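Local coordinates for KLLA0F20702p (Kluyveromyces lactis, PDB 5Y5A), which probably acts as the Est1 subunit of telomerase, whose N-terminal, largely helical portion, present here, takes part in recruiting the enzyme to telomeres through Cdc13, at residues R241-C244 and Y245-K249; M310-M313 and E314-L318; S390-K393 and F394-I398. All coordinates share one frame; numbering follows the deposited sequence.

Contact 1. Residues R241-C244 and Y245-K249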
loop_
_atom_site.group_PDB
_atom_site.type_symbol
_atom_site.label_atom_id
_atom_site.label_comp_id
_atom_site.label_asym_id
_atom_site.label_seq_id
_atom_site.Cartn_x
_atom_site.Cartn_y
_atom_site.Cartn_z
ATOM N N ARG A 241 8.797 -0.723 -1.896
ATOM C CA ARG A 241 8.709 0.347 -0.910
ATOM C C ARG A 241 8.913 -0.199 0.499
ATOM O O ARG A 241 9.626 0.386 1.315
ATOM C CB ARG A 241 7.360 1.050 -0.996
ATOM C CG ARG A 241 7.428 2.412 -1.627
ATOM C CD ARG A 241 6.346 3.296 -1.075
ATOM N NE ARG A 241 5.043 2.751 -1.410
ATOM C CZ ARG A 241 4.445 2.944 -2.579
ATOM N NH1 ARG A 241 3.253 2.410 -2.807
ATOM N NH2 ARG A 241 5.040 3.674 -3.517
ATOM N N GLY A 242 8.266 -1.325 0.774
ATOM C CA GLY A 242 8.390 -1.973 2.066
ATOM C C GLY A 242 9.811 -2.409 2.330
ATOM O O GLY A 242 10.275 -2.390 3.469
ATOM N N ILE A 243 10.511 -2.811 1.274
ATOM C CA ILE A 243 11.891 -3.234 1.427
ATOM C C ILE A 243 12.734 -2.038 1.852
ATOM O O ILE A 243 13.587 -2.167 2.731
ATOM C CB ILE A 243 12.448 -3.880 0.145
ATOM C CG1 ILE A 243 11.726 -5.205 -0.116
ATOM C CG2 ILE A 243 13.935 -4.161 0.290
ATOM C CD1 ILE A 243 12.118 -5.882 -1.405
ATOM N N CYS A 244 12.477 -0.871 1.266
ATOM C CA CYS A 244 13.144 0.344 1.729
ATOM C C CYS A 244 12.898 0.557 3.227
ATOM O O CYS A 244 13.821 0.861 3.959
ATOM C CB CYS A 244 12.668 1.573 0.944
ATOM S SG CYS A 244 13.060 1.589 -0.820
ATOM N N TYR A 245 11.660 0.376 3.685
ATOM C CA TYR A 245 11.350 0.655 5.085
ATOM C C TYR A 245 11.986 -0.352 6.045
ATOM O O TYR A 245 12.221 -0.032 7.212
ATOM C CB TYR A 245 9.829 0.714 5.305
ATOM C CG TYR A 245 9.185 1.928 4.662
ATOM C CD1 TYR A 245 9.604 3.218 4.984
ATOM C CD2 TYR A 245 8.167 1.785 3.733
ATOM C CE1 TYR A 245 9.021 4.330 4.388
ATOM C CE2 TYR A 245 7.576 2.882 3.135
ATOM C CZ TYR A 245 8.004 4.152 3.461
ATOM O OH TYR A 245 7.400 5.233 2.857
ATOM N N THR A 246 12.295 -1.554 5.565
ATOM C CA THR A 246 13.026 -2.501 6.404
ATOM C C THR A 246 14.430 -1.978 6.737
ATOM O O THR A 246 14.968 -2.277 7.803
ATOM C CB THR A 246 13.166 -3.898 5.752
ATOM O OG1 THR A 246 13.853 -3.794 4.499
ATOM C CG2 THR A 246 11.805 -4.525 5.534
ATOM N N HIS A 247 15.023 -1.202 5.833
ATOM C CA HIS A 247 16.379 -0.703 6.058
ATOM C C HIS A 247 16.395 0.374 7.138
ATOM O O HIS A 247 17.346 0.471 7.905
ATOM C CB HIS A 247 16.992 -0.143 4.769
ATOM C CG HIS A 247 17.099 -1.143 3.665
ATOM N ND1 HIS A 247 17.831 -2.305 3.781
ATOM C CD2 HIS A 247 16.570 -1.154 2.419
ATOM C CE1 HIS A 247 17.737 -2.994 2.657
ATOM N NE2 HIS A 247 16.981 -2.316 1.812
ATOM N N THR A 248 15.344 1.184 7.188
ATOM C CA THR A 248 15.263 2.257 8.174
ATOM C C THR A 248 14.617 1.752 9.449
ATOM O O THR A 248 14.361 2.525 10.371
ATOM C CB THR A 248 14.461 3.464 7.648
ATOM O OG1 THR A 248 13.108 3.070 7.370
ATOM C CG2 THR A 248 15.102 4.012 6.383
ATOM N N LYS A 249 14.355 0.448 9.476
ATOM C CA LYS A 249 13.678 -0.212 10.585
ATOM C C LYS A 249 12.310 0.403 10.882
ATOM O O LYS A 249 11.895 0.478 12.039
ATOM C CB LYS A 249 14.556 -0.186 11.841
ATOM C CG LYS A 249 15.783 -1.096 11.757
ATOM C CD LYS A 249 16.755 -0.776 12.876
ATOM C CE LYS A 249 17.762 -1.881 13.087
ATOM N NZ LYS A 249 18.685 -1.537 14.217
#

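Contact 2. Residues M310-M313 and E314-L318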
loop_
_atom_site.group_PDB
_atom_site.type_symbol
_atom_site.label_atom_id
_atom_site.label_comp_id
_atom_site.label_asym_id
_atom_site.label_seq_id
_atom_site.Cartn_x
_atom_site.Cartn_y
_atom_site.Cartn_z
ATOM N N MET A 310 4.517 7.965 18.352
ATOM C CA MET A 310 4.384 7.518 16.971
ATOM C C MET A 310 4.964 6.118 16.756
ATOM O O MET A 310 4.342 5.286 16.111
ATOM C CB MET A 310 5.059 8.503 16.013
ATOM C CG MET A 310 4.914 8.103 14.539
ATOM S SD MET A 310 5.115 9.486 13.404
ATOM C CE MET A 310 6.673 10.156 13.969
ATOM N N GLU A 311 6.150 5.850 17.294
ATOM C CA GLU A 311 6.762 4.544 17.058
ATOM C C GLU A 311 5.986 3.425 17.759
ATOM O O GLU A 311 5.858 2.325 17.225
ATOM C CB GLU A 311 8.224 4.560 17.485
ATOM C CG GLU A 311 9.092 5.335 16.500
ATOM C CD GLU A 311 10.547 5.426 16.921
ATOM O OE1 GLU A 311 10.871 5.021 18.057
ATOM O OE2 GLU A 311 11.368 5.905 16.109
ATOM N N ILE A 312 5.434 3.716 18.931
ATOM C CA ILE A 312 4.560 2.759 19.604
ATOM C C ILE A 312 3.336 2.413 18.747
ATOM O O ILE A 312 2.933 1.251 18.658
ATOM C CB ILE A 312 4.102 3.290 20.971
ATOM C CG1 ILE A 312 5.299 3.348 21.920
ATOM C CG2 ILE A 312 3.000 2.412 21.552
ATOM C CD1 ILE A 312 4.965 3.809 23.300
ATOM N N MET A 313 2.757 3.412 18.096
ATOM C CA MET A 313 1.584 3.153 17.265
ATOM C C MET A 313 1.963 2.399 15.998
ATOM O O MET A 313 1.184 1.590 15.511
ATOM C CB MET A 313 0.865 4.453 16.927
ATOM C CG MET A 313 0.349 5.167 18.164
ATOM S SD MET A 313 -0.649 6.598 17.768
ATOM C CE MET A 313 -0.203 7.687 19.121
ATOM N N GLU A 314 3.166 2.635 15.482
ATOM C CA GLU A 314 3.631 1.888 14.319
ATOM C C GLU A 314 3.957 0.431 14.676
ATOM O O GLU A 314 3.706 -0.473 13.899
ATOM C CB GLU A 314 4.865 2.550 13.702
ATOM C CG GLU A 314 5.326 1.843 12.446
ATOM C CD GLU A 314 6.690 2.295 11.971
ATOM O OE1 GLU A 314 7.147 3.354 12.420
ATOM O OE2 GLU A 314 7.298 1.586 11.142
ATOM N N PHE A 315 4.511 0.206 15.859
ATOM C CA PHE A 315 5.027 -1.111 16.188
ATOM C C PHE A 315 4.112 -2.003 17.014
ATOM O O PHE A 315 4.088 -3.207 16.800
ATOM C CB PHE A 315 6.358 -0.969 16.923
ATOM C CG PHE A 315 7.513 -0.704 16.016
ATOM C CD1 PHE A 315 7.769 0.574 15.545
ATOM C CD2 PHE A 315 8.339 -1.738 15.615
ATOM C CE1 PHE A 315 8.833 0.815 14.703
ATOM C CE2 PHE A 315 9.407 -1.500 14.774
ATOM C CZ PHE A 315 9.656 -0.221 14.319
ATOM N N TYR A 316 3.379 -1.438 17.965
ATOM C CA TYR A 316 2.714 -2.280 18.952
ATOM C C TYR A 316 1.491 -2.981 18.393
ATOM O O TYR A 316 0.954 -3.878 19.030
ATOM C CB TYR A 316 2.341 -1.476 20.204
ATOM C CG TYR A 316 3.512 -1.313 21.157
ATOM C CD1 TYR A 316 4.811 -1.440 20.698
ATOM C CD2 TYR A 316 3.322 -1.057 22.513
ATOM C CE1 TYR A 316 5.887 -1.299 21.536
ATOM C CE2 TYR A 316 4.415 -0.916 23.378
ATOM C CZ TYR A 316 5.694 -1.040 22.873
ATOM O OH TYR A 316 6.805 -0.906 23.688
ATOM N N ILE A 317 1.055 -2.600 17.198
ATOM C CA ILE A 317 -0.042 -3.321 16.580
ATOM C C ILE A 317 0.488 -4.605 15.928
ATOM O O ILE A 317 -0.271 -5.526 15.654
ATOM C CB ILE A 317 -0.792 -2.457 15.526
ATOM C CG1 ILE A 317 -2.167 -3.061 15.212
ATOM C CG2 ILE A 317 0.055 -2.271 14.269
ATOM C CD1 ILE A 317 -2.946 -2.326 14.118
ATOM N N LEU A 318 1.772 -4.648 15.666
ATOM C CA LEU A 318 2.376 -5.772 15.006
ATOM C C LEU A 318 2.282 -7.073 15.751
ATOM O O LEU A 318 1.853 -8.036 15.191
ATOM C CB LEU A 318 3.781 -5.452 14.570
ATOM C CG LEU A 318 3.868 -4.299 13.597
ATOM C CD1 LEU A 318 5.289 -3.988 13.242
ATOM C CD2 LEU A 318 3.085 -4.572 12.347
#

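Contact 3. Residues S390-K393 and F394-I398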
loop_
_atom_site.group_PDB
_atom_site.type_symbol
_atom_site.label_atom_id
_atom_site.label_comp_id
_atom_site.label_asym_id
_atom_site.label_seq_id
_atom_site.Cartn_x
_atom_site.Cartn_y
_atom_site.Cartn_z
ATOM N N SER A 390 -10.987 -19.240 15.908
ATOM C CA SER A 390 -9.756 -18.465 15.760
ATOM C C SER A 390 -9.961 -17.284 14.824
ATOM O O SER A 390 -9.536 -16.170 15.116
ATOM C CB SER A 390 -8.613 -19.340 15.233
ATOM O OG SER A 390 -8.228 -20.301 16.194
ATOM N N GLU A 391 -10.607 -17.541 13.694
ATOM C CA GLU A 391 -10.924 -16.495 12.730
ATOM C C GLU A 391 -11.890 -15.476 13.344
ATOM O O GLU A 391 -11.744 -14.271 13.150
ATOM C CB GLU A 391 -11.509 -17.117 11.452
ATOM C CG GLU A 391 -11.868 -16.123 10.355
ATOM C CD GLU A 391 -12.075 -16.790 8.997
ATOM O OE1 GLU A 391 -12.860 -16.258 8.183
ATOM O OE2 GLU A 391 -11.444 -17.837 8.737
ATOM N N THR A 392 -12.865 -15.964 14.104
ATOM C CA THR A 392 -13.831 -15.095 14.777
ATOM C C THR A 392 -13.151 -14.212 15.833
ATOM O O THR A 392 -13.484 -13.023 15.980
ATOM C CB THR A 392 -14.950 -15.934 15.433
ATOM O OG1 THR A 392 -15.628 -16.677 14.419
ATOM C CG2 THR A 392 -15.957 -15.057 16.168
ATOM N N LYS A 393 -12.193 -14.790 16.557
ATOM C CA LYS A 393 -11.439 -14.043 17.565
ATOM C C LYS A 393 -10.683 -12.862 16.946
ATOM O O LYS A 393 -10.570 -11.803 17.561
ATOM C CB LYS A 393 -10.452 -14.961 18.300
ATOM C CG LYS A 393 -11.086 -15.941 19.272
ATOM C CD LYS A 393 -11.711 -15.215 20.443
ATOM C CE LYS A 393 -12.280 -16.187 21.461
ATOM N NZ LYS A 393 -12.873 -15.454 22.613
ATOM N N PHE A 394 -10.166 -13.044 15.731
ATOM C CA PHE A 394 -9.428 -11.973 15.055
ATOM C C PHE A 394 -10.386 -10.856 14.660
ATOM O O PHE A 394 -10.094 -9.679 14.843
ATOM C CB PHE A 394 -8.686 -12.499 13.813
ATOM C CG PHE A 394 -7.665 -11.522 13.248
ATOM C CD1 PHE A 394 -7.210 -10.445 14.004
ATOM C CD2 PHE A 394 -7.173 -11.680 11.960
ATOM C CE1 PHE A 394 -6.274 -9.550 13.493
ATOM C CE2 PHE A 394 -6.235 -10.783 11.432
ATOM C CZ PHE A 394 -5.789 -9.717 12.203
ATOM N N LEU A 395 -11.528 -11.243 14.110
ATOM C CA LEU A 395 -12.544 -10.300 13.667
ATOM C C LEU A 395 -13.056 -9.488 14.861
ATOM O O LEU A 395 -13.283 -8.282 14.755
ATOM C CB LEU A 395 -13.680 -11.056 12.976
ATOM C CG LEU A 395 -14.509 -10.389 11.876
ATOM C CD1 LEU A 395 -13.637 -9.645 10.885
ATOM C CD2 LEU A 395 -15.322 -11.457 11.165
ATOM N N GLU A 396 -13.201 -10.155 16.004
ATOM C CA GLU A 396 -13.601 -9.487 17.237
ATOM C C GLU A 396 -12.592 -8.416 17.626
ATOM O O GLU A 396 -12.980 -7.301 17.965
ATOM C CB GLU A 396 -13.753 -10.490 18.383
ATOM C CG GLU A 396 -15.007 -11.339 18.308
ATOM C CD GLU A 396 -15.055 -12.402 19.385
ATOM O OE1 GLU A 396 -14.105 -12.469 20.194
ATOM O OE2 GLU A 396 -16.042 -13.171 19.421
ATOM N N PHE A 397 -11.304 -8.764 17.582
ATOM C CA PHE A 397 -10.247 -7.810 17.904
ATOM C C PHE A 397 -10.289 -6.637 16.939
ATOM O O PHE A 397 -10.115 -5.488 17.329
ATOM C CB PHE A 397 -8.854 -8.463 17.856
ATOM C CG PHE A 397 -7.733 -7.464 17.898
ATOM C CD1 PHE A 397 -7.462 -6.757 19.067
ATOM C CD2 PHE A 397 -6.974 -7.200 16.766
ATOM C CE1 PHE A 397 -6.439 -5.806 19.111
ATOM C CE2 PHE A 397 -5.953 -6.259 16.796
ATOM C CZ PHE A 397 -5.681 -5.555 17.973
ATOM N N ILE A 398 -10.506 -6.939 15.665
ATOM C CA ILE A 398 -10.555 -5.891 14.657
ATOM C C ILE A 398 -11.685 -4.910 14.969
ATOM O O ILE A 398 -11.494 -3.691 14.929
ATOM C CB ILE A 398 -10.712 -6.489 13.245
ATOM C CG1 ILE A 398 -9.431 -7.251 12.886
ATOM C CG2 ILE A 398 -10.976 -5.402 12.218
ATOM C CD1 ILE A 398 -9.424 -7.850 11.525
#

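Contact 1. Residues R241-C244 and Y245-K249
Arg241 opens this last part of helix 235-247 by giving its carbonyl oxygen to Tyr245 N, an ordinary i to i+4 bond of 3.1 Å. The same oxygen lies 3.2 Å from Tyr245 CD2, because the tyrosine ring, with CG anti to its own carbonyl carbon (chi1 -70°), leans back along the helix. The long arginine chain leaves in another direction: its guanidinium group makes a salt bridge with Asp225, takes further bonds to Ser228 and Gln257, and so ties helix 235-247 to two of its neighbours, helices 218-230 and 251-263.

Gly242 CA lies obliquely near the tyrosine ring, and Gly242 O accepts from Thr246 N at 3.0 Å. Ile243 is approached by two side chains of the next turn. Thr246 OG1 is modelled only 2.4 Å from Ile243 O, so the exact length of that bond is doubtful. His247 runs alongside Ile243, the two pointing the same way, with Ile243 CG2 3.9 Å from His247 NE2 and Ile243 O 3.2 Å from His247 CD2. The imidazole also lies nearly parallel to Phe217 and has a weak bond to Arg200; with an alanine in place of His247, Ile243 CG2 would probably lose its flat neighbour and Phe217 its ring partner.

The Cys244 side chain is small enough for its buried place near Phe217 and Arg200. Its backbone O, Cys244 O, accepts from His247 N at 3.0 Å. Here the donor stands well above the carbonyl plane (57° out of it), an i to i+3 geometry that marks a tightening final turn. Lys249 then takes a positive phi (57°), and its N reaches back to Thr246 O in a weak bond: a Schellman motif, which ends the helix and turns the chain toward helix 251-263.

Contact 2. Residues M310-M313 and E314-L318
The Tyr316 ring receives Ile312 CG2 over one face. The methyl stands 3.6 Å above the ring plane, displaced toward the rim, and 3.6 Å from Tyr316 CD2. The line from Ile312 CG2 to the ring centroid runs 25° off the ring normal, a CH-pi contact. The Phe315 ring is met differently: Glu311 O lies in its plane at the edge, 3.1 Å from Phe315 CD1, so that an oxygen rich in electrons faces the slightly positive rim of the ring. Phe342 adds an edge-to-face partner for Tyr316 from helix 339-379.

Ile312 reaches the tyrosine because CG2 is anti to its backbone N, with CG1 anti to the carbonyl carbon (chi1 -68°). Beta-branching suits this position: it sets the methyl CG2 directly on CB, close to the helix, to meet the ring one turn on, while CG1 leads off on the other branch. Ile312 O accepts from Tyr316 N at 2.8 Å, with an N-H...O angle of 161°. Two bonds of the same i to i+4 kind, Glu314 N to Met310 O at 3.0 Å and Phe315 N to Glu311 O at 2.9 Å, precede it. The chain then passes through a type I beta turn from Phe315 to Leu318, and so joins helix 306-315 to helix 318-325.

Around this tight turn between two helices the aromatic residues fill buried ground, Phe315 against Leu297 and Phe251 and Tyr316 against Leu345. The tyrosine hydroxyl suits its place too, bonding to Glu301. Glu314 stretches out beyond CG, and its OE2 accepts from Asn253 N and, weakly, from Gly252 N in the first turn of helix 251-263, where the backbone N-H groups at the helix start would probably favour a negative carboxylate.

Contact 3. Residues S390-K393 and F394-I398
Glu396 starts back toward the preceding turn, with CG anti to its own carbonyl carbon (chi1 -75°), and then runs extended, while Lys393 bends at chi2 (-67°) and crosses it obliquely. This brings Lys393 CD 3.7 Å from Glu396 OE1. Lys393 NZ is 4.0 Å from the same oxygen, too long for a salt bridge, though the opposite charges should still attract. On the other carboxylate oxygen, Glu396 OE2, the methyl CG2 of Thr392 closes in to 3.8 Å. The remaining branch of that threonine, OG1, is turned back to bond with Ile388 O.

Beneath these side chains runs the regular ladder of an alpha helix, here well inside helix 385-410. Glu396 N bonds to Thr392 O at 2.9 Å and Phe397 N to Lys393 O at 3.1 Å. This part of the helix is amphipathic: the polar residues Thr392, Lys393 and Glu396 line one flank, where Glu396 borders Phe442, and Lys393 in particular is exposed, as a long charged chain can afford to be.

The buried flank is aromatic and aliphatic. Phe394 has Ile398 CD1 4.0 Å above its plane, over the ring centre, and it also stacks with His324, whose ring meets Phe397 as well. Leu395, broad enough to touch several neighbours, packs against Phe372, Trp432 and Phe442, members of three different helices.

How the contacts relate
Contacts 1, 2 and 3 follow one another along the chain, on helices 235-247, 306-315 and 385-410, all inside the Est1 DNA/RNA-binding domain. The centres of contacts 1 and 2 are about 15 Å apart, and the two meet where Phe315 CZ packs 3.3 Å from Lys249 O. Helix 251-263 receives side chains from both. Contacts 2 and 3 have centres about 20 Å apart and nearest atoms about 5 Å apart, with helix 339-379 packing against each. Contacts 1 and 3 lie about 29 Å apart between centres. The three lie in turn along a largely helical scaffold, joined through helices 251-263 and 339-379, consistent with the TPR clan to which the domain belongs.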